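Local coordinates for inclusion membrane protein A (Chlamydia trachomatis, PDB 6E6A) that probably drives the homotypic fusion of chlamydial inclusions as a SNARE-like inclusion membrane protein, represented here by its soluble domain, at residues K30-L35 with Q51-C56; G16-I21 with G66-L71. The protein carries 3 engineered substitutions. All blocks are in the same frame, centred on the assembly; numbering follows the deposited sequence.

Overall arrangement
Helix 18-38 runs through both contacts, and comparing them illustrates how one long helix can be held differently along its length. Contact 1 joins its later turns to helix 44-62, the next helix in the chain; contact 2 joins its first turn to helix 64-75 and is the more buried. In sequence, contact 1 is nested inside the loop that contact 2 closes. The two lie on opposite sides of the chain's centre, about 22 Å apart between centres, and do not touch. Contact 1 combines a phenylalanine pair with a partly exposed flank of leucine, tyrosine and lysine, with a sodium ion bound by Glu-31 on the far side of helix 18-38. Contact 2 sets two leucines and a phenylalanine CB beside a water-bridged carboxylate.

Contact 1: K30-L35 with Q51-C56; sequences KEFLHL and QDFYSC. With NA (sodium ion), chain C.
An antiparallel helical hairpin brings Phe-32 and Leu-33 of helix 18-38 against Phe-53 and Tyr-54 of helix 44-62, the axes of these short segments approaching to 7.6 Å with 156° between their directions. Its inner side is an aromatic pair: the rings of Phe-32 and Phe-53 lie obliquely, centroids 5.1 Å apart and planes at 34°, while Phe-32 CB meets Phe-53 CB at 4.0 Å. Toward the surface Leu-33 uses its two methyls separately. Leu-33 CD1 rests on Gln-51 CG at 4.2 Å, and Leu-33 CD2 meets Tyr-54 CD2 at 3.9 Å, so that one leucine fork serves two residues three apart on the facing helix. The tyrosine ring also receives Lys-30 CG at its edge, 4.3 Å from Tyr-54 CE2. No hydrogen bond crosses between the two segments, which meet by apolar contact; just before them, Gln-29 NE2 makes a weak bond to Tyr-54 O. Turned from helix 44-62, beside helix 110-119, Glu-31 bends at its second torsion (68°) and binds a sodium ion through OE1 at 2.5 Å, whereas OE2 forms a salt bridge with Arg-115. Both phenylalanines continue inward onto Leu-107 of helix 87-107 and Leu-131 of helix 125-163, and Phe-32 also touches Ala-111 of helix 110-119.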
ATOM      1  N   LYS A  30     -12.982   1.281   4.280  1.00  6.56           N
ATOM      2  CA  LYS A  30     -14.346   1.357   4.795  1.00 10.34           C
ATOM      3  C   LYS A  30     -15.372   1.460   3.671  1.00  8.59           C
ATOM      4  O   LYS A  30     -16.459   0.880   3.768  1.00 11.20           O
ATOM      5  CB  LYS A  30     -14.471   2.531   5.757  1.00 14.27           C
ATOM      6  CG  LYS A  30     -13.561   2.406   6.974  1.00  8.33           C
ATOM      7  CD  LYS A  30     -14.013   3.335   8.085  1.00  8.57           C
ATOM      8  CE  LYS A  30     -14.086   4.777   7.593  1.00 14.12           C
ATOM      9  NZ  LYS A  30     -12.748   5.395   7.445  1.00 20.92           N
ATOM     10  N   GLU A  31     -15.058   2.204   2.607  1.00  9.72           N
ATOM     11  CA  GLU A  31     -15.972   2.260   1.467  1.00  9.64           C
ATOM     12  C   GLU A  31     -16.262   0.861   0.937  1.00 10.69           C
ATOM     13  O   GLU A  31     -17.417   0.507   0.667  1.00  7.95           O
ATOM     14  CB  GLU A  31     -15.380   3.140   0.363  1.00 10.65           C
ATOM     15  CG  GLU A  31     -16.347   3.450  -0.792  1.00 21.48           C
ATOM     16  CD  GLU A  31     -17.500   4.351  -0.375  1.00 17.94           C
ATOM     17  OE1 GLU A  31     -17.357   5.084   0.628  1.00 21.64           O
ATOM     18  OE2 GLU A  31     -18.554   4.326  -1.046  1.00 18.72           O
ATOM     19  N   PHE A  32     -15.233   0.027   0.842  1.00  7.61           N
ATOM     20  CA  PHE A  32     -15.453  -1.308   0.309  1.00  9.94           C
ATOM     21  C   PHE A  32     -16.035  -2.270   1.346  1.00  9.65           C
ATOM     22  O   PHE A  32     -16.799  -3.161   0.968  1.00  9.26           O
ATOM     23  CB  PHE A  32     -14.164  -1.813  -0.343  1.00  4.73           C
ATOM     24  CG  PHE A  32     -13.975  -1.264  -1.733  1.00  9.71           C
ATOM     25  CD1 PHE A  32     -14.567  -1.879  -2.820  1.00 13.18           C
ATOM     26  CD2 PHE A  32     -13.279  -0.086  -1.939  1.00 13.09           C
ATOM     27  CE1 PHE A  32     -14.435  -1.349  -4.093  1.00 12.47           C
ATOM     28  CE2 PHE A  32     -13.140   0.442  -3.213  1.00  6.94           C
ATOM     29  CZ  PHE A  32     -13.720  -0.187  -4.283  1.00 11.79           C
ATOM     30  N   LEU A  33     -15.768  -2.090   2.647  1.00  8.43           N
ATOM     31  CA  LEU A  33     -16.514  -2.878   3.638  1.00  6.64           C
ATOM     32  C   LEU A  33     -18.011  -2.552   3.579  1.00  6.54           C
ATOM     33  O   LEU A  33     -18.867  -3.450   3.676  1.00 10.26           O
ATOM     34  CB  LEU A  33     -15.958  -2.647   5.048  1.00  5.52           C
ATOM     35  CG  LEU A  33     -16.462  -3.560   6.170  1.00  9.95           C
ATOM     36  CD1 LEU A  33     -16.341  -5.041   5.785  1.00  6.38           C
ATOM     37  CD2 LEU A  33     -15.690  -3.286   7.458  1.00 11.30           C
ATOM     38  N   HIS A  34     -18.343  -1.262   3.454  1.00  6.46           N
ATOM     39  CA  HIS A  34     -19.727  -0.846   3.235  1.00  7.71           C
ATOM     40  C   HIS A  34     -20.316  -1.516   2.001  1.00 10.56           C
ATOM     41  O   HIS A  34     -21.405  -2.106   2.051  1.00  7.80           O
ATOM     42  CB  HIS A  34     -19.806   0.684   3.107  1.00  4.61           C
ATOM     43  CG  HIS A  34     -19.953   1.407   4.418  1.00  8.16           C
ATOM     44  ND1 HIS A  34     -21.171   1.830   4.909  1.00 12.57           N
ATOM     45  CD2 HIS A  34     -19.030   1.794   5.332  1.00  6.48           C
ATOM     46  CE1 HIS A  34     -20.992   2.433   6.075  1.00  8.94           C
ATOM     47  NE2 HIS A  34     -19.701   2.423   6.353  1.00  8.77           N
ATOM     48  N   LEU A  35     -19.590  -1.454   0.884  1.00 11.18           N
ATOM     49  CA  LEU A  35     -20.056  -2.091  -0.344  1.00  5.29           C
ATOM     50  C   LEU A  35     -20.308  -3.576  -0.126  1.00  9.25           C
ATOM     51  O   LEU A  35     -21.285  -4.135  -0.642  1.00 11.42           O
ATOM     52  CB  LEU A  35     -19.026  -1.866  -1.457  1.00  7.72           C
ATOM     53  CG  LEU A  35     -19.432  -2.250  -2.883  1.00 13.50           C
ATOM     54  CD1 LEU A  35     -20.552  -1.353  -3.367  1.00 16.34           C
ATOM     55  CD2 LEU A  35     -18.236  -2.164  -3.809  1.00 17.46           C
ATOM     56  N   GLN A  51     -15.113  -7.246   0.730  1.00 13.40           N
ATOM     57  CA  GLN A  51     -14.713  -7.448   2.124  1.00 12.52           C
ATOM     58  C   GLN A  51     -13.213  -7.684   2.233  1.00 12.81           C
ATOM     59  O   GLN A  51     -12.571  -7.212   3.181  1.00  9.77           O
ATOM     60  CB  GLN A  51     -15.470  -8.628   2.735  1.00 12.81           C
ATOM     61  CG  GLN A  51     -15.197  -8.825   4.228  1.00 19.17           C
ATOM     62  CD  GLN A  51     -15.929 -10.026   4.809  1.00 34.27           C
ATOM     63  OE1 GLN A  51     -16.184 -11.009   4.116  1.00 51.15           O
ATOM     64  NE2 GLN A  51     -16.286  -9.941   6.082  1.00 35.87           N
ATOM     65  N   ASP A  52     -12.640  -8.412   1.262  1.00  8.86           N
ATOM     66  CA  ASP A  52     -11.203  -8.688   1.256  1.00 12.65           C
ATOM     67  C   ASP A  52     -10.391  -7.402   1.258  1.00 12.75           C
ATOM     68  O   ASP A  52      -9.289  -7.337   1.838  1.00 12.99           O
ATOM     69  CB  ASP A  52     -10.829  -9.493   0.009  1.00 12.75           C
ATOM     70  CG  ASP A  52     -11.297 -10.929   0.063  1.00 19.16           C
ATOM     71  OD1 ASP A  52     -11.757 -11.387   1.129  1.00 19.67           O
ATOM     72  OD2 ASP A  52     -11.198 -11.600  -0.983  1.00 18.04           O
ATOM     73  N   PHE A  53     -10.907  -6.381   0.573  1.00  9.72           N
ATOM     74  CA  PHE A  53     -10.167  -5.122   0.491  1.00 10.35           C
ATOM     75  C   PHE A  53      -9.885  -4.501   1.860  1.00 12.83           C
ATOM     76  O   PHE A  53      -8.884  -3.785   2.009  1.00  7.02           O
ATOM     77  CB  PHE A  53     -10.915  -4.114  -0.382  1.00  9.64           C
ATOM     78  CG  PHE A  53     -10.491  -4.135  -1.829  1.00  8.51           C
ATOM     79  CD1 PHE A  53     -11.284  -4.729  -2.795  1.00 12.38           C
ATOM     80  CD2 PHE A  53      -9.294  -3.562  -2.217  1.00 11.30           C
ATOM     81  CE1 PHE A  53     -10.880  -4.750  -4.126  1.00  7.05           C
ATOM     82  CE2 PHE A  53      -8.890  -3.578  -3.543  1.00 10.46           C
ATOM     83  CZ  PHE A  53      -9.689  -4.168  -4.490  1.00  8.75           C
ATOM     84  N   TYR A  54     -10.728  -4.742   2.872  1.00  5.43           N
ATOM     85  CA  TYR A  54     -10.464  -4.111   4.167  1.00  6.78           C
ATOM     86  C   TYR A  54      -9.108  -4.534   4.735  1.00  6.41           C
ATOM     87  O   TYR A  54      -8.255  -3.687   5.020  1.00  7.75           O
ATOM     88  CB  TYR A  54     -11.580  -4.398   5.187  1.00  7.32           C
ATOM     89  CG  TYR A  54     -11.368  -3.528   6.424  1.00  8.89           C
ATOM     90  CD1 TYR A  54     -10.462  -3.897   7.418  1.00 12.22           C
ATOM     91  CD2 TYR A  54     -11.998  -2.295   6.545  1.00  7.37           C
ATOM     92  CE1 TYR A  54     -10.220  -3.072   8.511  1.00 14.17           C
ATOM     93  CE2 TYR A  54     -11.763  -1.471   7.635  1.00 11.95           C
ATOM     94  CZ  TYR A  54     -10.875  -1.861   8.608  1.00 11.13           C
ATOM     95  OH  TYR A  54     -10.658  -1.029   9.681  1.00 16.80           O
ATOM     96  N   SER A  55      -8.887  -5.842   4.908  1.00  4.53           N
ATOM     97  CA  SER A  55      -7.604  -6.297   5.441  1.00  7.77           C
ATOM     98  C   SER A  55      -6.458  -6.027   4.471  1.00  9.08           C
ATOM     99  O   SER A  55      -5.339  -5.674   4.901  1.00 13.98           O
ATOM    100  CB  SER A  55      -7.675  -7.782   5.802  1.00 18.64           C
ATOM    101  OG  SER A  55      -8.148  -8.555   4.712  1.00 22.93           O
ATOM    102  N   CYS A  56      -6.714  -6.156   3.158  1.00 11.68           N
ATOM    103  CA  CYS A  56      -5.664  -5.851   2.185  1.00 10.72           C
ATOM    104  C   CYS A  56      -5.118  -4.433   2.366  1.00 10.75           C
ATOM    105  O   CYS A  56      -3.899  -4.223   2.405  1.00  7.54           O
ATOM    106  CB  CYS A  56      -6.208  -6.051   0.771  1.00 10.15           C
ATOM    107  SG  CYS A  56      -5.153  -5.420  -0.557  1.00 14.18           S
TER
HETATM  108 NA    NA C 301     -18.139   7.266   1.665  0.78 28.77          NA

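Contact 2: G16-I21 with G66-L71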
ATOM      1  N   GLY A  16       6.584  10.774  -2.515  1.00 21.46           N
ATOM      2  CA  GLY A  16       5.473  11.630  -2.163  1.00 13.69           C
ATOM      3  C   GLY A  16       5.047  11.448  -0.717  1.00 13.92           C
ATOM      4  O   GLY A  16       5.738  10.846   0.106  1.00 19.32           O
ATOM      5  N   SER A  17       3.869  11.989  -0.415  1.00 15.98           N
ATOM      6  CA  SER A  17       3.292  11.947   0.929  1.00 18.52           C
ATOM      7  C   SER A  17       2.761  10.557   1.279  1.00 15.64           C
ATOM      8  O   SER A  17       1.749  10.115   0.727  1.00 12.30           O
ATOM      9  CB  SER A  17       2.182  12.987   1.033  1.00 19.19           C
ATOM     10  OG  SER A  17       1.316  12.699   2.111  1.00 13.12           O
ATOM     11  N   LEU A  18       3.435   9.867   2.210  1.00  9.80           N
ATOM     12  CA  LEU A  18       2.902   8.611   2.742  1.00  9.91           C
ATOM     13  C   LEU A  18       1.642   8.836   3.575  1.00  8.89           C
ATOM     14  O   LEU A  18       0.766   7.961   3.624  1.00  6.85           O
ATOM     15  CB  LEU A  18       3.965   7.889   3.571  1.00 10.11           C
ATOM     16  CG  LEU A  18       5.193   7.387   2.801  1.00 16.28           C
ATOM     17  CD1 LEU A  18       6.129   6.634   3.733  1.00 21.05           C
ATOM     18  CD2 LEU A  18       4.785   6.524   1.619  1.00 17.50           C
ATOM     19  N   LYS A  19       1.554   9.969   4.281  1.00 10.42           N
ATOM     20  CA  LYS A  19       0.344  10.265   5.044  1.00 15.24           C
ATOM     21  C   LYS A  19      -0.877  10.339   4.128  1.00 10.14           C
ATOM     22  O   LYS A  19      -1.982   9.937   4.518  1.00 12.47           O
ATOM     23  CB  LYS A  19       0.524  11.550   5.861  1.00 14.52           C
ATOM     24  CG  LYS A  19       0.254  12.850   5.134  1.00 26.14           C
ATOM     25  CD  LYS A  19       0.266  14.036   6.099  1.00 36.71           C
ATOM     26  CE  LYS A  19       1.680  14.332   6.603  1.00 44.62           C
ATOM     27  NZ  LYS A  19       1.695  15.280   7.761  1.00 48.39           N
ATOM     28  N   GLU A  20      -0.698  10.860   2.909  1.00  8.18           N
ATOM     29  CA  GLU A  20      -1.810  10.918   1.967  1.00 10.83           C
ATOM     30  C   GLU A  20      -2.308   9.518   1.623  1.00  8.62           C
ATOM     31  O   GLU A  20      -3.522   9.276   1.604  1.00 12.06           O
ATOM     32  CB  GLU A  20      -1.386  11.672   0.703  1.00 13.35           C
ATOM     33  CG  GLU A  20      -2.363  11.576  -0.472  1.00 15.28           C
ATOM     34  CD  GLU A  20      -1.767  12.087  -1.787  1.00 18.97           C
ATOM     35  OE1 GLU A  20      -0.591  11.792  -2.067  1.00 17.65           O
ATOM     36  OE2 GLU A  20      -2.481  12.773  -2.543  1.00 15.27           O
ATOM     37  N   ILE A  21      -1.385   8.584   1.365  1.00  6.03           N
ATOM     38  CA  ILE A  21      -1.761   7.197   1.082  1.00  9.11           C
ATOM     39  C   ILE A  21      -2.474   6.580   2.276  1.00  6.98           C
ATOM     40  O   ILE A  21      -3.496   5.898   2.133  1.00 12.77           O
ATOM     41  CB  ILE A  21      -0.522   6.370   0.699  1.00  9.25           C
ATOM     42  CG1 ILE A  21       0.104   6.891  -0.593  1.00 12.09           C
ATOM     43  CG2 ILE A  21      -0.897   4.892   0.546  1.00 10.78           C
ATOM     44  CD1 ILE A  21       1.500   6.307  -0.852  1.00 17.07           C
ATOM     45  N   GLY A  66       6.153   2.508  10.440  1.00  8.87           N
ATOM     46  CA  GLY A  66       7.429   1.948  10.017  1.00 15.13           C
ATOM     47  C   GLY A  66       7.949   2.569   8.732  1.00 15.11           C
ATOM     48  O   GLY A  66       9.154   2.804   8.587  1.00 11.83           O
ATOM     49  N   PHE A  67       7.049   2.866   7.788  1.00  7.41           N
ATOM     50  CA  PHE A  67       7.497   3.464   6.530  1.00  6.76           C
ATOM     51  C   PHE A  67       8.007   4.886   6.749  1.00 14.18           C
ATOM     52  O   PHE A  67       9.041   5.286   6.182  1.00 12.74           O
ATOM     53  CB  PHE A  67       6.346   3.516   5.528  1.00  9.86           C
ATOM     54  CG  PHE A  67       5.805   2.177   5.111  1.00  5.16           C
ATOM     55  CD1 PHE A  67       6.608   1.051   5.069  1.00  6.70           C
ATOM     56  CD2 PHE A  67       4.483   2.069   4.711  1.00  4.64           C
ATOM     57  CE1 PHE A  67       6.090  -0.174   4.652  1.00 11.61           C
ATOM     58  CE2 PHE A  67       3.960   0.854   4.293  1.00 15.56           C
ATOM     59  CZ  PHE A  67       4.768  -0.270   4.262  1.00  8.81           C
ATOM     60  N   GLU A  68       7.293   5.664   7.572  1.00  8.03           N
ATOM     61  CA  GLU A  68       7.760   7.014   7.878  1.00  8.36           C
ATOM     62  C   GLU A  68       9.103   6.973   8.587  1.00  6.88           C
ATOM     63  O   GLU A  68       9.989   7.796   8.319  1.00 13.47           O
ATOM     64  CB  GLU A  68       6.722   7.754   8.728  1.00  9.82           C
ATOM     65  CG  GLU A  68       5.408   8.052   8.010  1.00  9.57           C
ATOM     66  CD  GLU A  68       5.474   9.288   7.116  1.00 16.93           C
ATOM     67  OE1 GLU A  68       4.413   9.901   6.866  1.00 14.41           O
ATOM     68  OE2 GLU A  68       6.582   9.643   6.656  1.00 20.06           O
ATOM     69  N   SER A  69       9.267   6.017   9.503  1.00  9.85           N
ATOM     70  CA  SER A  69      10.527   5.871  10.219  1.00 16.87           C
ATOM     71  C   SER A  69      11.666   5.539   9.266  1.00 13.30           C
ATOM     72  O   SER A  69      12.776   6.069   9.403  1.00 15.20           O
ATOM     73  CB  SER A  69      10.383   4.792  11.289  1.00 22.33           C
ATOM     74  OG  SER A  69      11.637   4.484  11.852  1.00 32.25           O
ATOM     75  N   LEU A  70      11.403   4.671   8.288  1.00 12.67           N
ATOM     76  CA  LEU A  70      12.418   4.325   7.298  1.00 18.56           C
ATOM     77  C   LEU A  70      12.843   5.544   6.481  1.00 13.60           C
ATOM     78  O   LEU A  70      14.044   5.765   6.249  1.00 13.26           O
ATOM     79  CB  LEU A  70      11.876   3.223   6.386  1.00 14.89           C
ATOM     80  CG  LEU A  70      12.792   2.635   5.313  1.00 20.33           C
ATOM     81  CD1 LEU A  70      13.873   1.776   5.941  1.00 21.76           C
ATOM     82  CD2 LEU A  70      11.981   1.834   4.309  1.00 18.24           C
ATOM     83  N   LEU A  71      11.874   6.348   6.035  1.00 17.23           N
ATOM     84  CA  LEU A  71      12.228   7.559   5.295  1.00 14.35           C
ATOM     85  C   LEU A  71      13.076   8.499   6.146  1.00 17.62           C
ATOM     86  O   LEU A  71      14.055   9.086   5.660  1.00 15.83           O
ATOM     87  CB  LEU A  71      10.975   8.273   4.797  1.00 17.39           C
ATOM     88  CG  LEU A  71      10.133   7.559   3.743  1.00 27.06           C
ATOM     89  CD1 LEU A  71       9.117   8.527   3.146  1.00 31.25           C
ATOM     90  CD2 LEU A  71      11.027   6.970   2.667  1.00 30.36           C
TER
HETATM   91  O   HOH W   1       3.855  11.726   4.863  1.00 16.50           O
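Phe-67 meets Leu-18 with its CB rather than its ring, 3.6 Å from the leucine CD1, and the two side chains cross at about a right angle. With CG beside its own backbone N (chi1 -63°), the phenylalanine carries its ring away from the first turn of helix 18-38, toward Phe-60 and onto Leu-145 and Ser-149 of helix 125-163. One residue on, Glu-68 supplies the polar part of the contact. Its chain bends at the second torsion (-81°), bringing OE1 to 3.9 Å from Leu-18 CB. A water then links the helices: it donates to Glu-68 OE1 at 2.8 Å and accepts from Lys-19 N at 3.0 Å. Lys-19 belongs to the first turn of its helix, where backbone N-H groups point back toward the helix start and lack a carbonyl a turn earlier, so the start of the helix probably favours the negative charge of the carboxylate. Leu-71, a turn after Phe-67, completes the apolar part, its CD1 reaching tip to tip toward Leu-18 CD1 at 3.6 Å. Leu-18 thus ends between Phe-67 and Leu-71, while Leu-71 also rests on Leu-11, Gln-12 and Val-15 of helix 7-15. That helix is separated from helix 18-38 by Gly-16, whose positive phi (81°) ends its helical path, and by Ser-17, whose OG accepts from Glu-20 N at 2.8 Å. The arrangement is a classic serine N-cap at a break between consecutive helices, with the first leucine of the new helix inserted against a neighbouring helix of the all-helical bundle.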